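Local coordinates for protein putative rRNA methylase (Clostridium thermocellum ATCC 27405, PDB 3EEY) that binds S-adenosylmethionine in a Rossmann-like methyltransferase fold and probably transfers its methyl group, perhaps to ribosomal RNA, at residues L9-D14 / Q168-I173; E155-V160 / I181-E186; Q120-A125 / I135-Y140; D14-F19 / A96-L101. One frame throughout, in Å; residues are numbered along the deposited sequence.

Contact 1. Residues L9-D14 / Q168-I173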
# COMPACT_ATOMS: atom_id res chain seq x y z
N LEU A 9 -10.83 -0.52 -1.12
CA LEU A 9 -11.86 0.51 -1.05
C LEU A 9 -11.67 1.49 0.11
O LEU A 9 -11.74 2.70 -0.09
CB LEU A 9 -13.25 -0.13 -0.97
CG LEU A 9 -14.47 0.80 -0.98
CD1 LEU A 9 -14.57 1.64 -2.26
CD2 LEU A 9 -15.74 -0.01 -0.78
N GLY A 10 -11.41 0.97 1.31
CA GLY A 10 -11.14 1.80 2.48
C GLY A 10 -9.85 2.59 2.39
O GLY A 10 -9.79 3.73 2.85
N GLN A 11 -8.82 1.98 1.80
CA GLN A 11 -7.52 2.60 1.61
C GLN A 11 -7.52 3.74 0.58
O GLN A 11 -6.79 4.72 0.75
CB GLN A 11 -6.48 1.55 1.24
CG GLN A 11 -6.00 0.72 2.41
CD GLN A 11 -4.75 -0.04 2.09
OE1 GLN A 11 -3.74 0.54 1.68
NE2 GLN A 11 -4.80 -1.35 2.29
N SER A 12 -8.33 3.60 -0.48
CA SER A 12 -8.52 4.67 -1.47
C SER A 12 -8.99 5.98 -0.82
O SER A 12 -8.47 7.05 -1.12
CB SER A 12 -9.47 4.24 -2.58
OG SER A 12 -10.81 4.09 -2.12
N HIS A 13 -9.95 5.88 0.09
CA HIS A 13 -10.43 7.02 0.86
C HIS A 13 -9.36 7.64 1.76
O HIS A 13 -9.25 8.86 1.85
CB HIS A 13 -11.64 6.61 1.70
CG HIS A 13 -12.89 6.43 0.91
ND1 HIS A 13 -14.08 7.03 1.26
CD2 HIS A 13 -13.15 5.72 -0.22
CE1 HIS A 13 -15.01 6.69 0.39
NE2 HIS A 13 -14.47 5.90 -0.52
N ASP A 14 -8.56 6.79 2.41
CA ASP A 14 -7.43 7.22 3.24
C ASP A 14 -6.36 7.99 2.45
O ASP A 14 -5.84 8.99 2.94
CB ASP A 14 -6.79 6.03 3.96
CG ASP A 14 -7.61 5.54 5.15
OD1 ASP A 14 -8.68 6.12 5.45
OD2 ASP A 14 -7.18 4.57 5.80
N GLN A 168 1.64 2.83 -7.52
CA GLN A 168 1.73 1.88 -6.44
C GLN A 168 0.53 0.96 -6.44
O GLN A 168 -0.61 1.41 -6.39
CB GLN A 168 1.83 2.62 -5.12
CG GLN A 168 1.98 1.74 -3.92
CD GLN A 168 1.54 2.45 -2.66
OE1 GLN A 168 2.36 2.95 -1.89
NE2 GLN A 168 0.23 2.51 -2.44
N ARG A 169 0.79 -0.34 -6.50
CA ARG A 169 -0.26 -1.34 -6.39
C ARG A 169 -0.31 -1.95 -4.98
O ARG A 169 0.72 -2.29 -4.42
CB ARG A 169 -0.06 -2.43 -7.43
CG ARG A 169 -1.24 -3.40 -7.49
CD ARG A 169 -0.89 -4.67 -8.23
NE ARG A 169 0.39 -5.25 -7.84
CZ ARG A 169 1.07 -6.13 -8.59
NH1 ARG A 169 0.57 -6.54 -9.75
NH2 ARG A 169 2.23 -6.60 -8.17
N THR A 170 -1.51 -2.07 -4.44
CA THR A 170 -1.74 -2.69 -3.15
C THR A 170 -2.65 -3.90 -3.38
O THR A 170 -3.65 -3.80 -4.08
CB THR A 170 -2.34 -1.68 -2.14
OG1 THR A 170 -1.44 -0.58 -1.98
CG2 THR A 170 -2.56 -2.32 -0.78
N ASP A 171 -2.28 -5.03 -2.78
CA ASP A 171 -2.83 -6.32 -3.15
C ASP A 171 -2.86 -7.22 -1.91
O ASP A 171 -1.89 -7.29 -1.17
CB ASP A 171 -1.92 -6.94 -4.21
CG ASP A 171 -2.61 -8.00 -5.05
OD1 ASP A 171 -3.81 -8.28 -4.81
OD2 ASP A 171 -1.95 -8.54 -5.95
N PHE A 172 -3.99 -7.90 -1.71
CA PHE A 172 -4.13 -8.86 -0.62
C PHE A 172 -3.97 -10.27 -1.16
O PHE A 172 -4.87 -10.81 -1.78
CB PHE A 172 -5.46 -8.66 0.10
CG PHE A 172 -5.60 -7.29 0.69
CD1 PHE A 172 -5.04 -6.98 1.93
CD2 PHE A 172 -6.25 -6.28 -0.03
CE1 PHE A 172 -5.14 -5.68 2.46
CE2 PHE A 172 -6.34 -4.97 0.49
CZ PHE A 172 -5.79 -4.68 1.73
N ILE A 173 -2.79 -10.83 -0.93
CA ILE A 173 -2.31 -11.97 -1.69
C ILE A 173 -2.71 -13.32 -1.10
O ILE A 173 -2.58 -14.34 -1.77
CB ILE A 173 -0.77 -11.90 -1.95
CG1 ILE A 173 0.01 -11.94 -0.63
CG2 ILE A 173 -0.42 -10.63 -2.72
CD1 ILE A 173 1.53 -12.00 -0.77
O HOH W 1 -1.51 0.82 0.37
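The carboxamide of Gln11 and the ring of Phe172 are set almost perpendicular, their planes 83° apart. NE2 of Gln11 lies 3.5 Å from CZ of Phe172, reaching the ring obliquely. CG2 of Thr170 sits by the same amide, 3.9 Å from Gln11 NE2. The two side chains meet it from the opposite direction, since Gln11 leaves helix 8-19 toward the strand and runs extended beyond CG (chi2 -165°).

Polar contact between the segments is indirect. A single water gives a proton to Gln11 OE1 at 2.6 Å and lies 2.7 Å from Thr170 OG1. In Thr170 the methyl CG2 is anti to the backbone N while OG1 stands beside that N (chi1 -60°), a setting that presents the methyl to the amide and the hydroxyl to the water.

Gln11 NE2 is bonded elsewhere, to Lys6 O and to Gln168 OE1 of the second subunit, and strand 168-172 pairs antiparallel with a strand of that subunit. With both ends of the buried amide bonded, its rotation should be fixed, and the water-bridged helix-strand contact becomes part of the dimer interface.

Contact 2. Residues E155-V160 / I181-E186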
# COMPACT_ATOMS: atom_id res chain seq x y z
N GLU A 155 -1.25 -3.46 -17.22
CA GLU A 155 -0.22 -3.49 -18.27
C GLU A 155 0.06 -2.09 -18.81
O GLU A 155 1.21 -1.74 -19.07
CB GLU A 155 -0.60 -4.43 -19.41
CG GLU A 155 0.58 -4.84 -20.28
CD GLU A 155 0.16 -5.45 -21.61
OE1 GLU A 155 -1.04 -5.74 -21.79
OE2 GLU A 155 1.04 -5.66 -22.47
N PHE A 156 -0.99 -1.28 -18.96
CA PHE A 156 -0.84 0.12 -19.31
C PHE A 156 -0.09 0.91 -18.24
O PHE A 156 0.82 1.69 -18.56
CB PHE A 156 -2.21 0.78 -19.59
CG PHE A 156 -2.15 2.30 -19.63
CD1 PHE A 156 -1.55 2.96 -20.70
CD2 PHE A 156 -2.71 3.05 -18.60
CE1 PHE A 156 -1.49 4.35 -20.74
CE2 PHE A 156 -2.65 4.45 -18.62
CZ PHE A 156 -2.04 5.10 -19.70
N LEU A 157 -0.47 0.72 -16.98
CA LEU A 157 0.10 1.49 -15.87
C LEU A 157 1.54 1.13 -15.50
O LEU A 157 2.25 1.97 -14.95
CB LEU A 157 -0.79 1.40 -14.64
CG LEU A 157 -2.12 2.16 -14.75
CD1 LEU A 157 -2.97 1.86 -13.54
CD2 LEU A 157 -1.90 3.66 -14.90
N LYS A 158 1.96 -0.09 -15.83
CA LYS A 158 3.37 -0.49 -15.71
C LYS A 158 4.29 0.33 -16.61
O LYS A 158 5.48 0.46 -16.31
CB LYS A 158 3.54 -1.98 -16.06
CG LYS A 158 3.18 -2.95 -14.95
CD LYS A 158 3.00 -4.37 -15.49
CE LYS A 158 2.36 -5.31 -14.46
NZ LYS A 158 3.33 -5.78 -13.44
N GLY A 159 3.73 0.88 -17.69
CA GLY A 159 4.49 1.65 -18.68
C GLY A 159 4.62 3.15 -18.42
O GLY A 159 5.34 3.84 -19.13
N VAL A 160 3.92 3.64 -17.41
CA VAL A 160 3.92 5.06 -17.05
C VAL A 160 5.30 5.51 -16.57
O VAL A 160 5.93 4.84 -15.74
CB VAL A 160 2.79 5.35 -16.00
CG1 VAL A 160 2.89 6.76 -15.44
CG2 VAL A 160 1.42 5.15 -16.63
N ILE A 181 -8.22 -4.71 -5.98
CA ILE A 181 -6.86 -4.19 -6.03
C ILE A 181 -6.86 -2.67 -6.01
O ILE A 181 -7.65 -2.06 -6.71
CB ILE A 181 -6.17 -4.72 -7.30
CG1 ILE A 181 -5.85 -6.21 -7.14
CG2 ILE A 181 -4.91 -3.94 -7.64
CD1 ILE A 181 -5.47 -6.89 -8.43
N LEU A 182 -5.97 -2.05 -5.22
CA LEU A 182 -5.80 -0.60 -5.22
C LEU A 182 -4.55 -0.14 -5.97
O LEU A 182 -3.45 -0.54 -5.65
CB LEU A 182 -5.75 -0.05 -3.80
CG LEU A 182 -5.51 1.46 -3.66
CD1 LEU A 182 -6.66 2.29 -4.24
CD2 LEU A 182 -5.25 1.83 -2.23
N VAL A 183 -4.74 0.73 -6.97
CA VAL A 183 -3.62 1.40 -7.62
C VAL A 183 -3.64 2.88 -7.25
O VAL A 183 -4.68 3.53 -7.33
CB VAL A 183 -3.60 1.17 -9.15
CG1 VAL A 183 -2.40 1.81 -9.77
CG2 VAL A 183 -3.58 -0.31 -9.48
N CYS A 184 -2.51 3.40 -6.80
CA CYS A 184 -2.36 4.81 -6.50
C CYS A 184 -1.36 5.42 -7.46
O CYS A 184 -0.23 4.97 -7.55
CB CYS A 184 -1.85 5.01 -5.07
SG CYS A 184 -3.06 4.62 -3.82
N ILE A 185 -1.81 6.44 -8.20
CA ILE A 185 -0.95 7.17 -9.12
C ILE A 185 -0.74 8.58 -8.60
O ILE A 185 -1.71 9.30 -8.40
CB ILE A 185 -1.57 7.25 -10.54
CG1 ILE A 185 -2.00 5.87 -11.03
CG2 ILE A 185 -0.61 7.92 -11.51
CD1 ILE A 185 -3.07 5.90 -12.07
N GLU A 186 0.51 8.97 -8.36
CA GLU A 186 0.82 10.31 -7.88
C GLU A 186 1.76 11.01 -8.84
O GLU A 186 2.80 10.46 -9.18
CB GLU A 186 1.49 10.27 -6.50
CG GLU A 186 1.63 11.66 -5.88
CD GLU A 186 2.55 11.72 -4.68
OE1 GLU A 186 2.93 10.66 -4.14
OE2 GLU A 186 2.90 12.84 -4.26
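Leu157 carries this contact alone from the helix side, placing one methyl on each of two strand residues. Its CD1 lies 3.8 Å from CG1 of Val183, and its CD2 lies 3.8 Å from CD1 of Ile185. Both are ordinary van der Waals separations, so the branched end of the leucine fits against the strand without strain. The Ile185 chain crosses that of Leu157 at about a right angle, whereas Val183 meets it at a slant. Ile185 has CG1 anti to its carbonyl carbon (chi1 -51°), and the chain then continues extended to put CD1 at the helix. Val183 and Ile185, two positions apart in an extended strand, point their side chains to the same face of the sheet.

The packed part ends quickly. The CA atoms come nearest at Leu157 and Ile185, 8.9 Å apart, and only 125 Å² is buried in all. After Leu157 the chain turns through a type I beta turn to Val160, and exposed Lys158 and Gly159 form its solvent side. Val160 is buried again but makes no close contact with segment 181-186; it rests on Phe165 and Met126 instead, while its carbonyl oxygen accepts a bond from Asn174 of the second subunit.

The reversed strand 181-187, inserted antiparallel between 133-139 and 165-172, is characteristic of the Rossmann-like class I methyltransferase fold, and helix 148-157 packs on that part of its sheet.

Contact 3. Residues Q120-A125 / I135-Y140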
# COMPACT_ATOMS: atom_id res chain seq x y z
N GLN A 120 -7.95 5.43 -21.60
CA GLN A 120 -8.14 6.80 -22.10
C GLN A 120 -8.38 7.80 -20.98
O GLN A 120 -7.70 8.83 -20.92
CB GLN A 120 -9.34 6.87 -23.04
CG GLN A 120 -9.07 6.59 -24.48
CD GLN A 120 -10.23 7.02 -25.33
OE1 GLN A 120 -10.48 8.22 -25.50
NE2 GLN A 120 -10.98 6.04 -25.85
N ALA A 121 -9.34 7.51 -20.10
CA ALA A 121 -9.66 8.37 -18.94
C ALA A 121 -8.48 8.53 -18.00
O ALA A 121 -8.28 9.63 -17.46
CB ALA A 121 -10.83 7.85 -18.19
N LEU A 122 -7.73 7.45 -17.79
CA LEU A 122 -6.51 7.51 -16.98
C LEU A 122 -5.46 8.44 -17.57
O LEU A 122 -4.82 9.17 -16.82
CB LEU A 122 -5.93 6.12 -16.74
CG LEU A 122 -6.66 5.22 -15.74
CD1 LEU A 122 -6.20 3.78 -15.90
CD2 LEU A 122 -6.46 5.70 -14.31
N SER A 123 -5.28 8.42 -18.89
CA SER A 123 -4.39 9.37 -19.57
C SER A 123 -4.85 10.81 -19.39
O SER A 123 -4.03 11.70 -19.13
CB SER A 123 -4.30 9.07 -21.07
OG SER A 123 -4.29 7.68 -21.31
N LYS A 124 -6.16 11.03 -19.54
CA LYS A 124 -6.76 12.35 -19.40
C LYS A 124 -6.62 12.86 -17.97
O LYS A 124 -6.27 14.02 -17.75
CB LYS A 124 -8.25 12.34 -19.81
CG LYS A 124 -8.55 12.00 -21.28
CD LYS A 124 -7.63 12.73 -22.26
CE LYS A 124 -8.15 12.74 -23.70
NZ LYS A 124 -9.15 11.68 -24.01
N ALA A 125 -6.89 11.98 -17.01
CA ALA A 125 -6.75 12.30 -15.59
C ALA A 125 -5.30 12.61 -15.23
O ALA A 125 -5.04 13.54 -14.47
CB ALA A 125 -7.28 11.18 -14.73
N ILE A 135 -4.33 9.94 -8.24
CA ILE A 135 -5.43 9.16 -8.79
C ILE A 135 -5.47 7.87 -7.99
O ILE A 135 -4.43 7.23 -7.81
CB ILE A 135 -5.23 8.83 -10.29
CG1 ILE A 135 -5.20 10.11 -11.12
CG2 ILE A 135 -6.34 7.88 -10.81
CD1 ILE A 135 -4.41 10.00 -12.40
N THR A 136 -6.65 7.49 -7.50
CA THR A 136 -6.83 6.16 -6.93
C THR A 136 -7.72 5.33 -7.86
O THR A 136 -8.69 5.83 -8.42
CB THR A 136 -7.43 6.20 -5.51
OG1 THR A 136 -8.74 6.77 -5.57
CG2 THR A 136 -6.55 7.02 -4.57
N VAL A 137 -7.35 4.07 -8.06
CA VAL A 137 -8.09 3.13 -8.90
C VAL A 137 -8.36 1.86 -8.10
O VAL A 137 -7.44 1.09 -7.79
CB VAL A 137 -7.29 2.77 -10.20
CG1 VAL A 137 -8.17 2.02 -11.19
CG2 VAL A 137 -6.72 4.02 -10.85
N VAL A 138 -9.62 1.65 -7.71
CA VAL A 138 -10.01 0.39 -7.10
C VAL A 138 -10.46 -0.54 -8.24
O VAL A 138 -11.42 -0.24 -8.94
CB VAL A 138 -11.11 0.56 -6.02
CG1 VAL A 138 -11.43 -0.77 -5.35
CG2 VAL A 138 -10.66 1.55 -4.95
N ILE A 139 -9.75 -1.64 -8.43
CA ILE A 139 -10.02 -2.55 -9.53
C ILE A 139 -10.75 -3.78 -9.00
O ILE A 139 -10.21 -4.54 -8.20
CB ILE A 139 -8.72 -3.00 -10.26
CG1 ILE A 139 -7.95 -1.79 -10.81
CG2 ILE A 139 -9.05 -3.99 -11.38
CD1 ILE A 139 -6.54 -2.10 -11.29
N TYR A 140 -11.99 -3.96 -9.45
CA TYR A 140 -12.74 -5.18 -9.20
C TYR A 140 -12.66 -6.07 -10.42
O TYR A 140 -12.66 -5.59 -11.55
CB TYR A 140 -14.20 -4.89 -8.92
CG TYR A 140 -14.45 -4.07 -7.68
CD1 TYR A 140 -14.86 -4.68 -6.50
CD2 TYR A 140 -14.32 -2.68 -7.70
CE1 TYR A 140 -15.11 -3.92 -5.35
CE2 TYR A 140 -14.56 -1.93 -6.57
CZ TYR A 140 -14.96 -2.55 -5.40
OH TYR A 140 -15.20 -1.79 -4.27
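Leu122 and Ala125 of the helix meet Ile135 and Val137 of the strand through apolar packing alone. Leu122 lays CD2 across two strand methyls, 3.9 Å from CG2 of Val137 and 4.1 Å from CG2 of Ile135, and the leucine crosses both chains at a slant. One turn along the helix, CB of Ala125 meets CD1 of Ile135 at 3.9 Å. Ile135 therefore serves both helix residues with different branches. Its CG1 is anti to the carbonyl carbon (chi1 -63°), carrying CD1 to the alanine, while CG2 remains for the leucine.

The backbone geometry agrees with this pattern. The segment axes are 10.6 Å apart at their closest and nearly antiparallel, at 160°. The CA atoms come nearest at Ala125 and Ile135, 7.6 Å, consistent with the small side chain of Ala125.

The backbone hydrogen bonds run inside the helix, as from Ala125 N to Ala121 O at 2.8 Å, or from the strand to its sheet neighbours 94-101 and 181-187. Phe99, Val153 and Phe156 extend the hydrophobic cluster around Leu122. The contact closes a helix-to-strand return of a beta-alpha-beta crossover, and its all-methyl chemistry implies cohesion through shape and burial, without directional bonds.

Contact 4. Residues D14-F19 / A96-L101. With SAM (S-adenosylmethionine), chain K.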
# COMPACT_ATOMS: atom_id res chain seq x y z
N ASP A 14 -8.56 6.79 2.41
CA ASP A 14 -7.43 7.22 3.24
C ASP A 14 -6.36 7.99 2.45
O ASP A 14 -5.84 8.99 2.94
CB ASP A 14 -6.79 6.03 3.96
CG ASP A 14 -7.61 5.54 5.15
OD1 ASP A 14 -8.68 6.12 5.45
OD2 ASP A 14 -7.18 4.57 5.80
N TYR A 15 -6.05 7.49 1.25
CA TYR A 15 -5.13 8.16 0.34
C TYR A 15 -5.66 9.49 -0.18
O TYR A 15 -4.89 10.44 -0.35
CB TYR A 15 -4.77 7.26 -0.85
CG TYR A 15 -3.62 6.32 -0.57
CD1 TYR A 15 -3.85 4.97 -0.27
CD2 TYR A 15 -2.30 6.77 -0.61
CE1 TYR A 15 -2.79 4.10 -0.01
CE2 TYR A 15 -1.24 5.90 -0.35
CZ TYR A 15 -1.48 4.57 -0.05
OH TYR A 15 -0.44 3.71 0.21
N ILE A 16 -6.97 9.56 -0.41
CA ILE A 16 -7.61 10.79 -0.88
C ILE A 16 -7.62 11.86 0.22
O ILE A 16 -7.30 13.02 -0.05
CB ILE A 16 -9.04 10.52 -1.49
CG1 ILE A 16 -8.97 9.72 -2.80
CG2 ILE A 16 -9.80 11.80 -1.72
CD1 ILE A 16 -8.23 10.38 -3.96
N LYS A 17 -7.95 11.46 1.45
CA LYS A 17 -7.89 12.33 2.63
C LYS A 17 -6.51 12.97 2.86
O LYS A 17 -6.43 14.12 3.29
CB LYS A 17 -8.32 11.57 3.89
CG LYS A 17 -9.81 11.61 4.21
CD LYS A 17 -10.27 10.35 4.93
CE LYS A 17 -9.41 9.97 6.13
NZ LYS A 17 -10.11 10.14 7.44
N MET A 18 -5.44 12.21 2.58
CA MET A 18 -4.04 12.69 2.65
C MET A 18 -3.75 13.86 1.71
O MET A 18 -2.95 14.73 2.02
CB MET A 18 -3.06 11.58 2.26
CG MET A 18 -2.64 10.59 3.35
SD MET A 18 -1.68 9.22 2.62
CE MET A 18 -0.07 9.97 2.38
N PHE A 19 -4.40 13.86 0.56
CA PHE A 19 -4.03 14.75 -0.53
C PHE A 19 -5.01 15.90 -0.75
O PHE A 19 -4.61 16.99 -1.15
CB PHE A 19 -3.91 13.95 -1.83
CG PHE A 19 -2.61 13.20 -1.96
CD1 PHE A 19 -1.59 13.72 -2.74
CD2 PHE A 19 -2.42 11.98 -1.33
CE1 PHE A 19 -0.38 13.04 -2.88
CE2 PHE A 19 -1.21 11.29 -1.46
CZ PHE A 19 -0.20 11.83 -2.24
N ALA A 96 -7.24 15.50 -7.34
CA ALA A 96 -7.48 14.07 -7.22
C ALA A 96 -8.53 13.56 -8.18
O ALA A 96 -9.41 14.30 -8.58
CB ALA A 96 -7.85 13.71 -5.79
N VAL A 97 -8.40 12.29 -8.57
CA VAL A 97 -9.39 11.60 -9.38
C VAL A 97 -9.61 10.22 -8.78
O VAL A 97 -8.66 9.52 -8.46
CB VAL A 97 -8.97 11.47 -10.88
CG1 VAL A 97 -10.14 11.02 -11.75
CG2 VAL A 97 -8.43 12.77 -11.43
N MET A 98 -10.87 9.82 -8.63
CA MET A 98 -11.18 8.50 -8.11
C MET A 98 -11.80 7.62 -9.20
O MET A 98 -12.77 8.01 -9.85
CB MET A 98 -12.10 8.57 -6.88
CG MET A 98 -11.52 9.32 -5.67
SD MET A 98 -12.62 9.32 -4.21
CE MET A 98 -12.21 7.81 -3.39
N PHE A 99 -11.21 6.44 -9.41
CA PHE A 99 -11.79 5.41 -10.29
C PHE A 99 -12.21 4.22 -9.46
O PHE A 99 -11.46 3.74 -8.60
CB PHE A 99 -10.76 4.94 -11.32
CG PHE A 99 -10.52 5.91 -12.42
CD1 PHE A 99 -11.25 5.83 -13.60
CD2 PHE A 99 -9.56 6.90 -12.29
CE1 PHE A 99 -11.02 6.72 -14.63
CE2 PHE A 99 -9.32 7.79 -13.32
CZ PHE A 99 -10.05 7.72 -14.48
N ASN A 100 -13.41 3.74 -9.73
CA ASN A 100 -13.92 2.53 -9.12
C ASN A 100 -14.42 1.62 -10.24
O ASN A 100 -15.48 1.85 -10.80
CB ASN A 100 -15.03 2.90 -8.15
CG ASN A 100 -15.12 1.97 -6.97
OD1 ASN A 100 -15.72 0.90 -7.07
ND2 ASN A 100 -14.52 2.36 -5.85
N LEU A 101 -13.64 0.60 -10.59
CA LEU A 101 -13.84 -0.14 -11.83
C LEU A 101 -14.72 -1.37 -11.70
O LEU A 101 -14.48 -2.22 -10.86
CB LEU A 101 -12.49 -0.55 -12.43
CG LEU A 101 -11.45 0.53 -12.73
CD1 LEU A 101 -10.29 -0.11 -13.49
CD2 LEU A 101 -12.08 1.64 -13.56
N SAM K . -17.93 4.80 -6.86
CA SAM K . -19.22 4.12 -7.21
C SAM K . -20.20 4.10 -6.03
O SAM K . -21.15 3.32 -5.98
OXT SAM K . -20.06 4.90 -5.10
CB SAM K . -18.96 2.73 -7.78
CG SAM K . -18.66 2.76 -9.27
SD SAM K . -19.27 1.30 -10.16
CE SAM K . -18.08 0.05 -9.59
C5' SAM K . -18.70 1.68 -11.84
C4' SAM K . -19.53 2.82 -12.45
O4' SAM K . -18.88 3.38 -13.57
C3' SAM K . -20.91 2.34 -12.91
O3' SAM K . -21.88 3.19 -12.35
C2' SAM K . -20.87 2.48 -14.42
O2' SAM K . -22.12 2.83 -14.98
C1' SAM K . -19.83 3.58 -14.60
N9 SAM K . -19.18 3.57 -15.93
C8 SAM K . -19.03 2.53 -16.81
N7 SAM K . -18.37 2.98 -17.90
C5 SAM K . -18.10 4.30 -17.73
C6 SAM K . -17.47 5.26 -18.51
N6 SAM K . -16.96 4.97 -19.70
N1 SAM K . -17.38 6.55 -18.03
C2 SAM K . -17.89 6.91 -16.80
N3 SAM K . -18.51 5.95 -16.03
C4 SAM K . -18.61 4.68 -16.49
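Residues 14-19 of helix 8-19 come nearest the strand at Ala96, where the CA atoms of Ile16 and Ala96 are 7.1 Å apart. Ile16 is the sole helix residue in contact. Its CD1 touches CB of Ala96 at 3.8 Å, and its CG1 lies 3.8 Å from CE of Met98. The thioether curls past the isoleucine: CG and SD already run beside Ile16, with SD of Met98 3.9 Å from Ile16 CG1, and the bend at chi3 (86°) swings CE to that same carbon. The two chains cross at a slant. With CG, SD and CE all close to Ile16, the contact runs along the methionine's length and is not confined to its end. Phe39 and Leu43 of helix 35-44 and Ile134 of the neighbouring strand also pack on Ile16.

Farther along the strand, Asn100 belongs to the cofactor pocket. Its backbone O is 3.4 Å from CE of S-adenosylmethionine, the sulfonium methyl that a methyltransferase would transfer, and its side-chain OD1 is 3.6 Å from the same carbon. Thr30 OG1 is hydrogen-bonded to Asn100 N and probably helps to position it; Thr30 O itself bonds the cofactor.

The strand thus has two chemical characters. Its first half is apolar and buries the helix against the sheet; farther along, Asn100 brings two oxygens near a methyl that the sulfonium should polarise, consistent with electrostatic stabilisation of that electron-poor group.

All four contacts set a helix against the same mixed sheet, and all their touching residues are buried, but depth differs. From contact centre to chain centre is about 5 Å for contact 3 and 7 Å for contact 4, against 12 and 13 Å for contacts 2 and 1. Contacts 1 and 4 share helix 8-19, joining it to strands 165-172 and 94-101; Tyr15 OH bonds Gln168 NE2 at 3.0 Å between them. Contacts 2 and 3 bring in helices 148-157 and 115-128 and meet on adjoining strands. Contacts 2, 3 and 4 are apolar across their segments; contact 1, whose strand continues the sheet into the second subunit, sets an amide against a methyl and a ring, its polar link a water.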